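Local coordinates for protein trilobed Protease (PDB 2GOP) that probably hydrolyses peptides and contains a seven-bladed beta-propeller of open Velcro topology, a domain that in related proteases is thought to filter access to the active site, at residues F14-D19 with T321-L326; A28-K33 with N60-R65; P20-E25 with I312-K317. All coordinates share one frame; numbering follows the deposited sequence.

Contact 1. Residues F14-D19 with T321-L326; sequences FAYLSD and TRLREL
Leu17 and Arg324 bring the two backbones to 6.6 Å between CA atoms, where the runs 14-17 and 323-326 diverge by 40° and share no direct backbone hydrogen bond. This is the seam of an open Velcro beta-propeller: the entry to the first blade meets the last blade by side chains and one water, without a strand being traded between them. The direct polar link is a hydrogen bond from a guanidinium to a backbone carbonyl. Arg324 NE donates to Leu17 O at 2.8 Å with an N-H...O angle of 143°, the nitrogen lying in the carbonyl plane and the oxygen in the plane of the guanidinium. The first torsion of Arg324 sets CG between its backbone N and carbonyl carbon (chi1 56°), and an extended run from CG to NE then carries the head to strand 16-23. Its NH1 is held by a salt bridge to Glu318, which gives the head a second grip. Close by, a water gives hydrogens to Arg324 O at 2.7 Å and to Ala15 O at 2.9 Å while accepting from Leu17 N, so three backbone polar groups are satisfied through a single molecule. Leu323 CD1 is the apolar wedge: it touches Phe14 CB at 3.6 Å and Tyr16 CE1 at 3.8 Å, and the Leu323 side chain crosses that of Phe14 at about a right angle. Leu17 reaches the beginning of strand 325-329, its CD2 lying 3.8 Å from Leu326 N and beside Glu325 CA. The Glu325 carboxylate turns to Thr337, Tyr339 and Asn340 instead. Tyr16 also packs on Ile193 of the second subunit. Toward Arg324 the Tyr16 ring presents its edge, with NH2 near the ring plane and 3.6 Å from CD1.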
ATOM      1  N   PHE A  14     -20.517  19.914   5.734  1.00 64.59           N
ATOM      2  CA  PHE A  14     -19.779  20.254   4.517  1.00 61.14           C
ATOM      3  C   PHE A  14     -20.126  19.408   3.301  1.00 55.92           C
ATOM      4  O   PHE A  14     -20.790  18.385   3.406  1.00 53.42           O
ATOM      5  CB  PHE A  14     -18.275  20.153   4.787  1.00 59.78           C
ATOM      6  CG  PHE A  14     -17.803  21.052   5.894  1.00 60.61           C
ATOM      7  CD1 PHE A  14     -17.939  22.432   5.787  1.00 59.04           C
ATOM      8  CD2 PHE A  14     -17.229  20.523   7.046  1.00 60.10           C
ATOM      9  CE1 PHE A  14     -17.509  23.266   6.807  1.00 59.96           C
ATOM     10  CE2 PHE A  14     -16.795  21.355   8.068  1.00 60.17           C
ATOM     11  CZ  PHE A  14     -16.937  22.728   7.949  1.00 59.51           C
ATOM     12  N   ALA A  15     -19.673  19.882   2.147  1.00 53.01           N
ATOM     13  CA  ALA A  15     -19.728  19.142   0.897  1.00 50.95           C
ATOM     14  C   ALA A  15     -18.340  18.577   0.655  1.00 46.68           C
ATOM     15  O   ALA A  15     -17.354  19.305   0.731  1.00 44.10           O
ATOM     16  CB  ALA A  15     -20.134  20.053  -0.238  1.00 47.30           C
ATOM     17  N   TYR A  16     -18.265  17.278   0.380  1.00 45.31           N
ATOM     18  CA  TYR A  16     -16.989  16.603   0.181  1.00 45.62           C
ATOM     19  C   TYR A  16     -16.862  16.145  -1.267  1.00 45.64           C
ATOM     20  O   TYR A  16     -17.603  15.269  -1.715  1.00 43.80           O
ATOM     21  CB  TYR A  16     -16.863  15.419   1.141  1.00 46.68           C
ATOM     22  CG  TYR A  16     -16.858  15.828   2.595  1.00 46.42           C
ATOM     23  CD1 TYR A  16     -15.696  16.298   3.203  1.00 47.51           C
ATOM     24  CD2 TYR A  16     -18.019  15.764   3.361  1.00 48.20           C
ATOM     25  CE1 TYR A  16     -15.691  16.690   4.544  1.00 48.26           C
ATOM     26  CE2 TYR A  16     -18.026  16.158   4.695  1.00 48.87           C
ATOM     27  CZ  TYR A  16     -16.860  16.620   5.283  1.00 48.74           C
ATOM     28  OH  TYR A  16     -16.862  16.997   6.614  1.00 48.27           O
ATOM     29  N   LEU A  17     -15.908  16.741  -1.982  1.00 44.20           N
ATOM     30  CA  LEU A  17     -15.718  16.500  -3.408  1.00 44.33           C
ATOM     31  C   LEU A  17     -14.648  15.440  -3.653  1.00 43.42           C
ATOM     32  O   LEU A  17     -13.606  15.445  -3.004  1.00 42.37           O
ATOM     33  CB  LEU A  17     -15.306  17.786  -4.125  1.00 43.47           C
ATOM     34  CG  LEU A  17     -16.433  18.708  -4.608  1.00 48.49           C
ATOM     35  CD1 LEU A  17     -17.352  19.132  -3.489  1.00 49.86           C
ATOM     36  CD2 LEU A  17     -15.832  19.904  -5.287  1.00 45.40           C
ATOM     37  N   SER A  18     -14.890  14.562  -4.619  1.00 41.11           N
ATOM     38  CA  SER A  18     -13.905  13.544  -4.966  1.00 40.79           C
ATOM     39  C   SER A  18     -13.978  13.193  -6.439  1.00 39.42           C
ATOM     40  O   SER A  18     -14.962  13.485  -7.113  1.00 38.58           O
ATOM     41  CB  SER A  18     -14.091  12.280  -4.113  1.00 41.80           C
ATOM     42  OG  SER A  18     -15.401  11.750  -4.229  1.00 40.00           O
ATOM     43  N   ASP A  19     -12.897  12.594  -6.926  1.00 38.05           N
ATOM     44  CA  ASP A  19     -12.848  11.981  -8.245  1.00 37.49           C
ATOM     45  C   ASP A  19     -13.189  12.932  -9.402  1.00 35.93           C
ATOM     46  O   ASP A  19     -14.170  12.706 -10.146  1.00 38.60           O
ATOM     47  CB  ASP A  19     -13.758  10.754  -8.272  1.00 36.10           C
ATOM     48  CG  ASP A  19     -13.369   9.758  -9.350  1.00 37.98           C
ATOM     49  OD1 ASP A  19     -12.375  10.007 -10.076  1.00 37.46           O
ATOM     50  OD2 ASP A  19     -14.065   8.723  -9.467  1.00 40.43           O
ATOM     51  N   THR A 321      -7.060  25.993   5.201  1.00 46.24           N
ATOM     52  CA  THR A 321      -8.275  26.711   5.607  1.00 46.92           C
ATOM     53  C   THR A 321      -9.508  26.396   4.763  1.00 48.82           C
ATOM     54  O   THR A 321     -10.612  26.840   5.096  1.00 50.47           O
ATOM     55  CB  THR A 321      -8.053  28.231   5.559  1.00 46.29           C
ATOM     56  OG1 THR A 321      -7.550  28.596   4.268  1.00 48.27           O
ATOM     57  CG2 THR A 321      -7.058  28.656   6.630  1.00 44.18           C
ATOM     58  N   ARG A 322      -9.328  25.647   3.677  1.00 48.35           N
ATOM     59  CA  ARG A 322     -10.417  25.358   2.761  1.00 47.21           C
ATOM     60  C   ARG A 322     -10.428  23.892   2.364  1.00 47.01           C
ATOM     61  O   ARG A 322      -9.434  23.378   1.859  1.00 47.18           O
ATOM     62  CB  ARG A 322     -10.275  26.209   1.500  1.00 48.92           C
ATOM     63  CG  ARG A 322     -10.572  27.670   1.691  1.00 50.55           C
ATOM     64  CD  ARG A 322     -12.069  27.904   1.798  1.00 56.42           C
ATOM     65  NE  ARG A 322     -12.381  29.324   1.931  1.00 56.71           N
ATOM     66  CZ  ARG A 322     -12.279  30.023   3.059  1.00 60.12           C
ATOM     67  NH1 ARG A 322     -11.885  29.442   4.191  1.00 58.99           N
ATOM     68  NH2 ARG A 322     -12.586  31.317   3.050  1.00 61.02           N
ATOM     69  N   LEU A 323     -11.555  23.225   2.583  1.00 45.43           N
ATOM     70  CA  LEU A 323     -11.767  21.902   2.024  1.00 45.18           C
ATOM     71  C   LEU A 323     -11.608  21.965   0.512  1.00 42.93           C
ATOM     72  O   LEU A 323     -11.795  23.011  -0.104  1.00 42.62           O
ATOM     73  CB  LEU A 323     -13.162  21.365   2.370  1.00 46.09           C
ATOM     74  CG  LEU A 323     -13.343  20.678   3.722  1.00 46.92           C
ATOM     75  CD1 LEU A 323     -14.815  20.354   3.941  1.00 46.38           C
ATOM     76  CD2 LEU A 323     -12.482  19.419   3.793  1.00 44.78           C
ATOM     77  N   ARG A 324     -11.251  20.838  -0.079  1.00 43.16           N
ATOM     78  CA  ARG A 324     -11.092  20.751  -1.523  1.00 43.93           C
ATOM     79  C   ARG A 324     -12.301  21.285  -2.299  1.00 43.88           C
ATOM     80  O   ARG A 324     -13.453  21.034  -1.937  1.00 43.14           O
ATOM     81  CB  ARG A 324     -10.780  19.315  -1.952  1.00 44.65           C
ATOM     82  CG  ARG A 324     -11.805  18.286  -1.512  1.00 47.06           C
ATOM     83  CD  ARG A 324     -11.185  16.913  -1.338  1.00 48.31           C
ATOM     84  NE  ARG A 324     -12.126  15.968  -0.734  1.00 48.31           N
ATOM     85  CZ  ARG A 324     -12.304  15.782   0.572  1.00 49.40           C
ATOM     86  NH1 ARG A 324     -11.618  16.469   1.473  1.00 49.70           N
ATOM     87  NH2 ARG A 324     -13.185  14.885   0.982  1.00 51.31           N
ATOM     88  N   GLU A 325     -11.998  22.045  -3.350  1.00 42.76           N
ATOM     89  CA  GLU A 325     -12.970  22.500  -4.344  1.00 42.90           C
ATOM     90  C   GLU A 325     -12.402  22.180  -5.736  1.00 41.92           C
ATOM     91  O   GLU A 325     -11.224  21.846  -5.870  1.00 38.93           O
ATOM     92  CB  GLU A 325     -13.204  24.003  -4.220  1.00 43.60           C
ATOM     93  CG  GLU A 325     -13.814  24.471  -2.888  1.00 42.39           C
ATOM     94  CD  GLU A 325     -15.309  24.191  -2.755  1.00 42.84           C
ATOM     95  OE1 GLU A 325     -15.964  23.818  -3.754  1.00 40.40           O
ATOM     96  OE2 GLU A 325     -15.833  24.353  -1.631  1.00 39.80           O
ATOM     97  N   LEU A 326     -13.234  22.297  -6.761  1.00 40.98           N
ATOM     98  CA  LEU A 326     -12.828  22.005  -8.128  1.00 42.16           C
ATOM     99  C   LEU A 326     -12.253  23.241  -8.807  1.00 40.28           C
ATOM    100  O   LEU A 326     -12.785  24.352  -8.681  1.00 39.16           O
ATOM    101  CB  LEU A 326     -14.019  21.487  -8.937  1.00 43.17           C
ATOM    102  CG  LEU A 326     -13.705  20.688 -10.206  1.00 43.41           C
ATOM    103  CD1 LEU A 326     -13.229  19.304  -9.864  1.00 43.59           C
ATOM    104  CD2 LEU A 326     -14.933  20.618 -11.094  1.00 46.75           C
TER
HETATM  105  O   HOH W   1     -14.702  19.202  -0.419  1.00 53.17           O

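Contact 2. Residues A28-K33 with N60-R65; sequences AYVLTK and NATMPR
The puckered ring of Pro64 does the touching in this contact, turning its CB, CG and CD carbons to Ala28, Tyr29 and Val30. CD is pressed by Val30 CG2 at 3.5 Å, tighter than an ordinary van der Waals approach; CG sits 4.4 Å from Tyr29 C, and CB meets Ala28 CB at 4.3 Å. Of the flat groups, the Tyr29 ring leaves on the far side of its strand to pack on Leu17 and Val46, its OH bonded to that of Tyr339. The Arg65 guanidinium folds back so that NH1 donates to Pro64 O at 3.0 Å, nearly straight at 169° but from above the carbonyl plane; NH1 also forms a salt bridge with Asp19.

Here two neighbouring propeller blades stack face to face: strand 28-33 of the first and strand 62-65 of the second run antiparallel at 162°, their axes 6.9 Å apart, and no hydrogen bond joins them. Val30 carries most of the contact from its strand. With CG1 anti to the backbone N (chi1 180°), its two methyls divide the opposing surface: CG2 takes Pro64 and the backbone at Thr62 CA, whereas CG1 lies 4.1 Å from Thr62 CG2 and close to Ala61 O. That carbonyl oxygen is buried with no polar partner in the model, facing a methyl. The blades are probably held here mainly by apolar fit, with the Arg65-Asp19 salt bridge as a polar tie beside it.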
ATOM      1  N   ALA A  28     -16.850  16.501 -14.478  1.00 45.06           N
ATOM      2  CA  ALA A  28     -17.708  15.824 -13.514  1.00 44.43           C
ATOM      3  C   ALA A  28     -16.923  15.480 -12.262  1.00 47.15           C
ATOM      4  O   ALA A  28     -15.684  15.416 -12.272  1.00 45.27           O
ATOM      5  CB  ALA A  28     -18.329  14.556 -14.108  1.00 42.69           C
ATOM      6  N   TYR A  29     -17.668  15.261 -11.184  1.00 45.48           N
ATOM      7  CA  TYR A  29     -17.093  14.924  -9.893  1.00 44.17           C
ATOM      8  C   TYR A  29     -18.164  14.365  -8.982  1.00 43.00           C
ATOM      9  O   TYR A  29     -19.360  14.472  -9.269  1.00 43.07           O
ATOM     10  CB  TYR A  29     -16.442  16.154  -9.242  1.00 42.69           C
ATOM     11  CG  TYR A  29     -17.351  17.345  -9.119  1.00 42.17           C
ATOM     12  CD1 TYR A  29     -17.518  18.226 -10.184  1.00 41.46           C
ATOM     13  CD2 TYR A  29     -18.055  17.598  -7.936  1.00 43.89           C
ATOM     14  CE1 TYR A  29     -18.337  19.317 -10.082  1.00 41.54           C
ATOM     15  CE2 TYR A  29     -18.888  18.693  -7.827  1.00 40.36           C
ATOM     16  CZ  TYR A  29     -19.023  19.548  -8.904  1.00 43.54           C
ATOM     17  OH  TYR A  29     -19.842  20.645  -8.811  1.00 42.44           O
ATOM     18  N   VAL A  30     -17.723  13.780  -7.873  1.00 43.69           N
ATOM     19  CA  VAL A  30     -18.630  13.273  -6.863  1.00 43.96           C
ATOM     20  C   VAL A  30     -18.748  14.319  -5.741  1.00 43.59           C
ATOM     21  O   VAL A  30     -17.741  14.804  -5.214  1.00 42.04           O
ATOM     22  CB  VAL A  30     -18.158  11.907  -6.294  1.00 44.30           C
ATOM     23  CG1 VAL A  30     -19.122  11.412  -5.241  1.00 41.78           C
ATOM     24  CG2 VAL A  30     -18.028  10.884  -7.411  1.00 42.78           C
ATOM     25  N   LEU A  31     -19.992  14.679  -5.428  1.00 42.43           N
ATOM     26  CA  LEU A  31     -20.325  15.556  -4.314  1.00 43.54           C
ATOM     27  C   LEU A  31     -20.931  14.670  -3.230  1.00 43.52           C
ATOM     28  O   LEU A  31     -21.934  13.998  -3.480  1.00 43.42           O
ATOM     29  CB  LEU A  31     -21.345  16.619  -4.760  1.00 43.62           C
ATOM     30  CG  LEU A  31     -21.901  17.597  -3.714  1.00 43.21           C
ATOM     31  CD1 LEU A  31     -20.797  18.309  -2.977  1.00 45.45           C
ATOM     32  CD2 LEU A  31     -22.841  18.611  -4.362  1.00 46.37           C
ATOM     33  N   THR A  32     -20.307  14.641  -2.051  1.00 43.92           N
ATOM     34  CA  THR A  32     -20.811  13.850  -0.929  1.00 44.92           C
ATOM     35  C   THR A  32     -21.243  14.779   0.203  1.00 45.67           C
ATOM     36  O   THR A  32     -20.533  15.724   0.555  1.00 43.91           O
ATOM     37  CB  THR A  32     -19.767  12.825  -0.402  1.00 46.19           C
ATOM     38  OG1 THR A  32     -19.362  11.939  -1.457  1.00 42.83           O
ATOM     39  CG2 THR A  32     -20.355  12.008   0.752  1.00 43.41           C
ATOM     40  N   LYS A  33     -22.398  14.487   0.792  1.00 47.19           N
ATOM     41  CA  LYS A  33     -23.055  15.432   1.681  1.00 49.46           C
ATOM     42  C   LYS A  33     -24.011  14.687   2.600  1.00 50.82           C
ATOM     43  O   LYS A  33     -24.572  13.656   2.218  1.00 50.81           O
ATOM     44  CB  LYS A  33     -23.821  16.445   0.827  1.00 49.41           C
ATOM     45  CG  LYS A  33     -24.067  17.795   1.453  1.00 53.24           C
ATOM     46  CD  LYS A  33     -24.390  18.836   0.376  1.00 56.54           C
ATOM     47  CE  LYS A  33     -25.518  18.386  -0.565  1.00 59.29           C
ATOM     48  NZ  LYS A  33     -25.996  19.492  -1.443  1.00 61.21           N
ATOM     49  N   ASN A  60     -26.950   9.045  -5.985  1.00 42.50           N
ATOM     50  CA  ASN A  60     -26.574   7.741  -5.461  1.00 42.92           C
ATOM     51  C   ASN A  60     -25.533   7.050  -6.347  1.00 42.20           C
ATOM     52  O   ASN A  60     -25.697   5.897  -6.736  1.00 44.79           O
ATOM     53  CB  ASN A  60     -27.835   6.873  -5.295  1.00 43.80           C
ATOM     54  CG  ASN A  60     -27.558   5.542  -4.614  1.00 46.84           C
ATOM     55  OD1 ASN A  60     -26.539   5.368  -3.936  1.00 53.83           O
ATOM     56  ND2 ASN A  60     -28.470   4.589  -4.796  1.00 52.47           N
ATOM     57  N   ALA A  61     -24.453   7.761  -6.643  1.00 42.21           N
ATOM     58  CA  ALA A  61     -23.466   7.292  -7.609  1.00 41.50           C
ATOM     59  C   ALA A  61     -22.067   7.823  -7.308  1.00 42.02           C
ATOM     60  O   ALA A  61     -21.915   8.926  -6.779  1.00 43.57           O
ATOM     61  CB  ALA A  61     -23.882   7.720  -9.008  1.00 41.54           C
ATOM     62  N   THR A  62     -21.058   7.016  -7.639  1.00 42.24           N
ATOM     63  CA  THR A  62     -19.648   7.417  -7.610  1.00 41.68           C
ATOM     64  C   THR A  62     -18.963   6.871  -8.887  1.00 41.80           C
ATOM     65  O   THR A  62     -19.622   6.294  -9.743  1.00 39.72           O
ATOM     66  CB  THR A  62     -18.933   6.838  -6.356  1.00 43.15           C
ATOM     67  OG1 THR A  62     -18.954   5.408  -6.412  1.00 40.25           O
ATOM     68  CG2 THR A  62     -19.611   7.305  -5.050  1.00 40.06           C
ATOM     69  N   MET A  63     -17.647   7.038  -8.999  1.00 41.37           N
ATOM     70  CA  MET A  63     -16.869   6.590 -10.167  1.00 41.29           C
ATOM     71  C   MET A  63     -17.356   7.171 -11.501  1.00 42.90           C
ATOM     72  O   MET A  63     -17.565   6.424 -12.458  1.00 41.97           O
ATOM     73  CB  MET A  63     -16.832   5.063 -10.265  1.00 43.05           C
ATOM     74  CG  MET A  63     -16.195   4.342  -9.094  1.00 42.21           C
ATOM     75  SD  MET A  63     -15.690   2.658  -9.532  1.00 46.51           S
ATOM     76  CE  MET A  63     -14.247   2.975 -10.534  1.00 49.17           C
ATOM     77  N   PRO A  64     -17.533   8.501 -11.574  1.00 40.55           N
ATOM     78  CA  PRO A  64     -17.956   9.114 -12.835  1.00 40.10           C
ATOM     79  C   PRO A  64     -16.896   8.961 -13.916  1.00 41.15           C
ATOM     80  O   PRO A  64     -15.726   9.264 -13.678  1.00 41.20           O
ATOM     81  CB  PRO A  64     -18.122  10.588 -12.468  1.00 39.51           C
ATOM     82  CG  PRO A  64     -17.216  10.789 -11.305  1.00 40.73           C
ATOM     83  CD  PRO A  64     -17.348   9.510 -10.517  1.00 41.60           C
ATOM     84  N   ARG A  65     -17.302   8.463 -15.080  1.00 40.19           N
ATOM     85  CA  ARG A  65     -16.399   8.312 -16.217  1.00 40.59           C
ATOM     86  C   ARG A  65     -17.112   8.850 -17.441  1.00 40.33           C
ATOM     87  O   ARG A  65     -18.082   8.256 -17.916  1.00 40.26           O
ATOM     88  CB  ARG A  65     -16.003   6.837 -16.413  1.00 38.03           C
ATOM     89  CG  ARG A  65     -15.324   6.198 -15.183  1.00 40.92           C
ATOM     90  CD  ARG A  65     -13.961   6.792 -14.878  1.00 38.30           C
ATOM     91  NE  ARG A  65     -13.268   6.078 -13.797  1.00 39.16           N
ATOM     92  CZ  ARG A  65     -13.318   6.383 -12.500  1.00 37.69           C
ATOM     93  NH1 ARG A  65     -14.006   7.426 -12.047  1.00 40.54           N
ATOM     94  NH2 ARG A  65     -12.644   5.639 -11.636  1.00 36.30           N
TER

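Contact 3. Residues P20-E25 with I312-K317; sequences PRTKGE and IVVYLK
Ile312 meets Thr22 just ahead of strand 313-317, which packs antiparallel (169°) across strand 20-23, the axes 6.4 Å apart: last and first propeller blades closing the ring. Ile312 offers CG2 to Thr22 OG1 at 3.7 Å and its carbonyl O to Thr22 CG2 at 3.6 Å. Its N donates to a water, 3.0 Å away, which in turn gives hydrogens to Thr22 OG1 and Gly24 O. Thr22 can face this water because OG1 stands opposite its own backbone N (chi1 -170°); the same hydroxyl is hydrogen-bonded to Leu26 O. Two residues on, Val314 CG1, in the conformer described, rests 3.9 Å from Thr22 CB and 4.1 Å from Pro20 CB. Tyr315 turns its ring away, its OH held by Glu333. Leu316 completes the row, CD1 lying 3.8 Å from Pro20 CD. With an alanine at Pro20, the missing CG and CD would probably leave a gap beside Leu316 and that leucine freer to turn. A greasy row implies closure by fit: between these two segments the polar link is that one water, while Thr22 N and Gly24 N bond directly to Asp308 and Asp310 of the last blade.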
ATOM      1  N   PRO A  20     -12.347  13.959  -9.605  1.00 38.05           N
ATOM      2  CA  PRO A  20     -12.577  14.926 -10.696  1.00 37.55           C
ATOM      3  C   PRO A  20     -12.287  14.309 -12.055  1.00 39.48           C
ATOM      4  O   PRO A  20     -11.327  13.560 -12.210  1.00 36.49           O
ATOM      5  CB  PRO A  20     -11.570  16.034 -10.406  1.00 38.13           C
ATOM      6  CG  PRO A  20     -10.463  15.348  -9.685  1.00 39.10           C
ATOM      7  CD  PRO A  20     -11.112  14.256  -8.864  1.00 36.74           C
ATOM      8  N   ARG A  21     -13.131  14.631 -13.025  1.00 40.39           N
ATOM      9  CA  ARG A  21     -13.036  14.086 -14.357  1.00 41.56           C
ATOM     10  C   ARG A  21     -13.330  15.163 -15.378  1.00 41.79           C
ATOM     11  O   ARG A  21     -14.114  16.083 -15.120  1.00 41.75           O
ATOM     12  CB  ARG A  21     -14.061  12.964 -14.531  1.00 43.70           C
ATOM     13  CG  ARG A  21     -13.820  11.775 -13.620  1.00 45.92           C
ATOM     14  CD  ARG A  21     -12.757  10.895 -14.182  1.00 47.48           C
ATOM     15  NE  ARG A  21     -12.112  10.107 -13.145  1.00 50.00           N
ATOM     16  CZ  ARG A  21     -11.274   9.105 -13.381  1.00 48.07           C
ATOM     17  NH1 ARG A  21     -10.961   8.758 -14.628  1.00 44.43           N
ATOM     18  NH2 ARG A  21     -10.755   8.440 -12.356  1.00 50.62           N
ATOM     19  N   THR A  22     -12.727  15.026 -16.550  1.00 43.28           N
ATOM     20  CA  THR A  22     -13.020  15.932 -17.650  1.00 42.81           C
ATOM     21  C   THR A  22     -12.898  15.263 -19.028  1.00 42.75           C
ATOM     22  O   THR A  22     -12.010  14.445 -19.262  1.00 42.15           O
ATOM     23  CB  THR A  22     -12.111  17.181 -17.588  1.00 41.33           C
ATOM     24  OG1 THR A  22     -12.567  18.153 -18.540  1.00 44.55           O
ATOM     25  CG2 THR A  22     -10.651  16.806 -17.867  1.00 38.96           C
ATOM     26  N   LYS A  23     -13.832  15.605 -19.911  1.00 43.11           N
ATOM     27  CA  LYS A  23     -13.751  15.284 -21.335  1.00 44.38           C
ATOM     28  C   LYS A  23     -14.351  16.452 -22.077  1.00 45.52           C
ATOM     29  O   LYS A  23     -15.431  16.917 -21.723  1.00 46.23           O
ATOM     30  CB  LYS A  23     -14.546  14.027 -21.685  1.00 44.78           C
ATOM     31  CG  LYS A  23     -14.005  12.740 -21.098  1.00 45.96           C
ATOM     32  CD  LYS A  23     -12.638  12.378 -21.647  1.00 43.92           C
ATOM     33  CE  LYS A  23     -12.190  11.026 -21.111  1.00 46.08           C
ATOM     34  NZ  LYS A  23     -10.850  10.612 -21.606  1.00 46.01           N
ATOM     35  N   GLY A  24     -13.652  16.938 -23.097  1.00 46.04           N
ATOM     36  CA  GLY A  24     -14.140  18.051 -23.886  1.00 45.72           C
ATOM     37  C   GLY A  24     -14.405  19.271 -23.031  1.00 45.25           C
ATOM     38  O   GLY A  24     -13.513  19.757 -22.347  1.00 44.14           O
ATOM     39  N   GLU A  25     -15.639  19.765 -23.073  1.00 45.70           N
ATOM     40  CA  GLU A  25     -16.034  20.939 -22.297  1.00 47.97           C
ATOM     41  C   GLU A  25     -16.862  20.542 -21.072  1.00 46.74           C
ATOM     42  O   GLU A  25     -17.480  21.393 -20.425  1.00 47.81           O
ATOM     43  CB  GLU A  25     -16.806  21.924 -23.185  1.00 49.44           C
ATOM     44  CG  GLU A  25     -15.943  22.595 -24.264  1.00 54.19           C
ATOM     45  CD  GLU A  25     -15.356  23.931 -23.826  1.00 58.97           C
ATOM     46  OE1 GLU A  25     -14.938  24.067 -22.652  1.00 62.74           O
ATOM     47  OE2 GLU A  25     -15.303  24.851 -24.667  1.00 61.11           O
ATOM     48  N   ILE A 312      -8.713  20.386 -21.292  1.00 46.05           N
ATOM     49  CA  ILE A 312      -8.434  21.254 -20.163  1.00 44.90           C
ATOM     50  C   ILE A 312      -7.913  20.388 -19.011  1.00 42.18           C
ATOM     51  O   ILE A 312      -8.134  19.186 -18.998  1.00 40.10           O
ATOM     52  CB  ILE A 312      -9.746  21.990 -19.753  1.00 47.79           C
ATOM     53  CG1 ILE A 312      -9.470  23.456 -19.440  1.00 52.76           C
ATOM     54  CG2 ILE A 312     -10.496  21.265 -18.624  1.00 48.65           C
ATOM     55  CD1 ILE A 312      -9.437  24.312 -20.703  1.00 56.61           C
ATOM     56  N   VAL A 313      -7.208  20.986 -18.057  1.00 41.75           N
ATOM     57  CA  VAL A 313      -6.837  20.266 -16.834  1.00 41.56           C
ATOM     58  C   VAL A 313      -7.837  20.599 -15.737  1.00 38.64           C
ATOM     59  O   VAL A 313      -8.228  21.748 -15.600  1.00 40.79           O
ATOM     60  CB  VAL A 313      -5.417  20.612 -16.333  1.00 40.45           C
ATOM     61  CG1 VAL A 313      -5.104  19.805 -15.059  1.00 38.24           C
ATOM     62  CG2 VAL A 313      -4.383  20.344 -17.418  1.00 40.22           C
ATOM     63  N   VAL A 314      -8.248  19.582 -14.979  1.00 38.96           N
ATOM     64  CA  VAL A 314      -9.171  19.756 -13.854  0.50 39.44           C
ATOM     65  C   VAL A 314      -8.588  19.076 -12.628  1.00 40.77           C
ATOM     66  O   VAL A 314      -7.976  18.013 -12.727  1.00 40.64           O
ATOM     67  CB  VAL A 314     -10.584  19.167 -14.148  0.50 39.19           C
ATOM     68  CG1 VAL A 314     -10.593  17.640 -14.032  0.50 30.91           C
ATOM     69  CG2 VAL A 314     -11.625  19.770 -13.212  0.50 38.57           C
ATOM     70  N   TYR A 315      -8.767  19.687 -11.470  1.00 41.40           N
ATOM     71  CA  TYR A 315      -8.255  19.089 -10.247  1.00 39.84           C
ATOM     72  C   TYR A 315      -9.022  19.563  -9.034  1.00 40.05           C
ATOM     73  O   TYR A 315      -9.669  20.626  -9.062  1.00 41.61           O
ATOM     74  CB  TYR A 315      -6.755  19.378 -10.087  1.00 38.07           C
ATOM     75  CG  TYR A 315      -6.360  20.843 -10.254  1.00 39.22           C
ATOM     76  CD1 TYR A 315      -6.428  21.742  -9.191  1.00 34.30           C
ATOM     77  CD2 TYR A 315      -5.889  21.313 -11.471  1.00 41.30           C
ATOM     78  CE1 TYR A 315      -6.045  23.076  -9.348  1.00 34.52           C
ATOM     79  CE2 TYR A 315      -5.500  22.639 -11.638  1.00 37.81           C
ATOM     80  CZ  TYR A 315      -5.588  23.512 -10.580  1.00 36.69           C
ATOM     81  OH  TYR A 315      -5.213  24.818 -10.776  1.00 40.01           O
ATOM     82  N   LEU A 316      -8.976  18.735  -7.994  1.00 39.71           N
ATOM     83  CA  LEU A 316      -9.387  19.133  -6.659  1.00 42.60           C
ATOM     84  C   LEU A 316      -8.173  19.686  -5.898  1.00 42.46           C
ATOM     85  O   LEU A 316      -7.109  19.050  -5.866  1.00 41.71           O
ATOM     86  CB  LEU A 316      -9.995  17.942  -5.905  1.00 42.26           C
ATOM     87  CG  LEU A 316     -11.338  17.407  -6.413  1.00 41.88           C
ATOM     88  CD1 LEU A 316     -11.767  16.172  -5.609  1.00 39.10           C
ATOM     89  CD2 LEU A 316     -12.418  18.491  -6.330  1.00 40.65           C
ATOM     90  N   LYS A 317      -8.342  20.855  -5.284  1.00 42.72           N
ATOM     91  CA  LYS A 317      -7.298  21.489  -4.484  1.00 43.46           C
ATOM     92  C   LYS A 317      -7.786  21.814  -3.066  1.00 43.41           C
ATOM     93  O   LYS A 317      -8.767  22.540  -2.892  1.00 40.92           O
ATOM     94  CB  LYS A 317      -6.824  22.781  -5.158  1.00 42.53           C
ATOM     95  CG  LYS A 317      -5.840  23.591  -4.317  1.00 46.05           C
ATOM     96  CD  LYS A 317      -5.149  24.680  -5.121  1.00 48.07           C
ATOM     97  CE  LYS A 317      -6.104  25.742  -5.594  1.00 50.66           C
ATOM     98  NZ  LYS A 317      -5.391  26.999  -6.003  1.00 51.15           N
TER
HETATM   99  O   HOH W   2     -11.338  18.872 -21.149  1.00 48.91           O

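Overall arrangement
From the N terminus, residues 14-19 and 20-25 lie along or just beyond the same first strand, 16-23, and both find their partners near the C-terminal end. Strand 26-35 follows, and contact 2 closes first, when residues 60-65 return after a short excursion through the rest of the first blade. The chain then makes the following blades and enters the seventh, where residues 312-317 close contact 3, and 321-326, leading into the next strand, close contact 1. The loops nest without crossing: contact 2 inside contact 3, inside contact 1. Contact 2 joins blades one and two; contacts 1 and 3, centres about 14 Å apart, join blade one to blade seven.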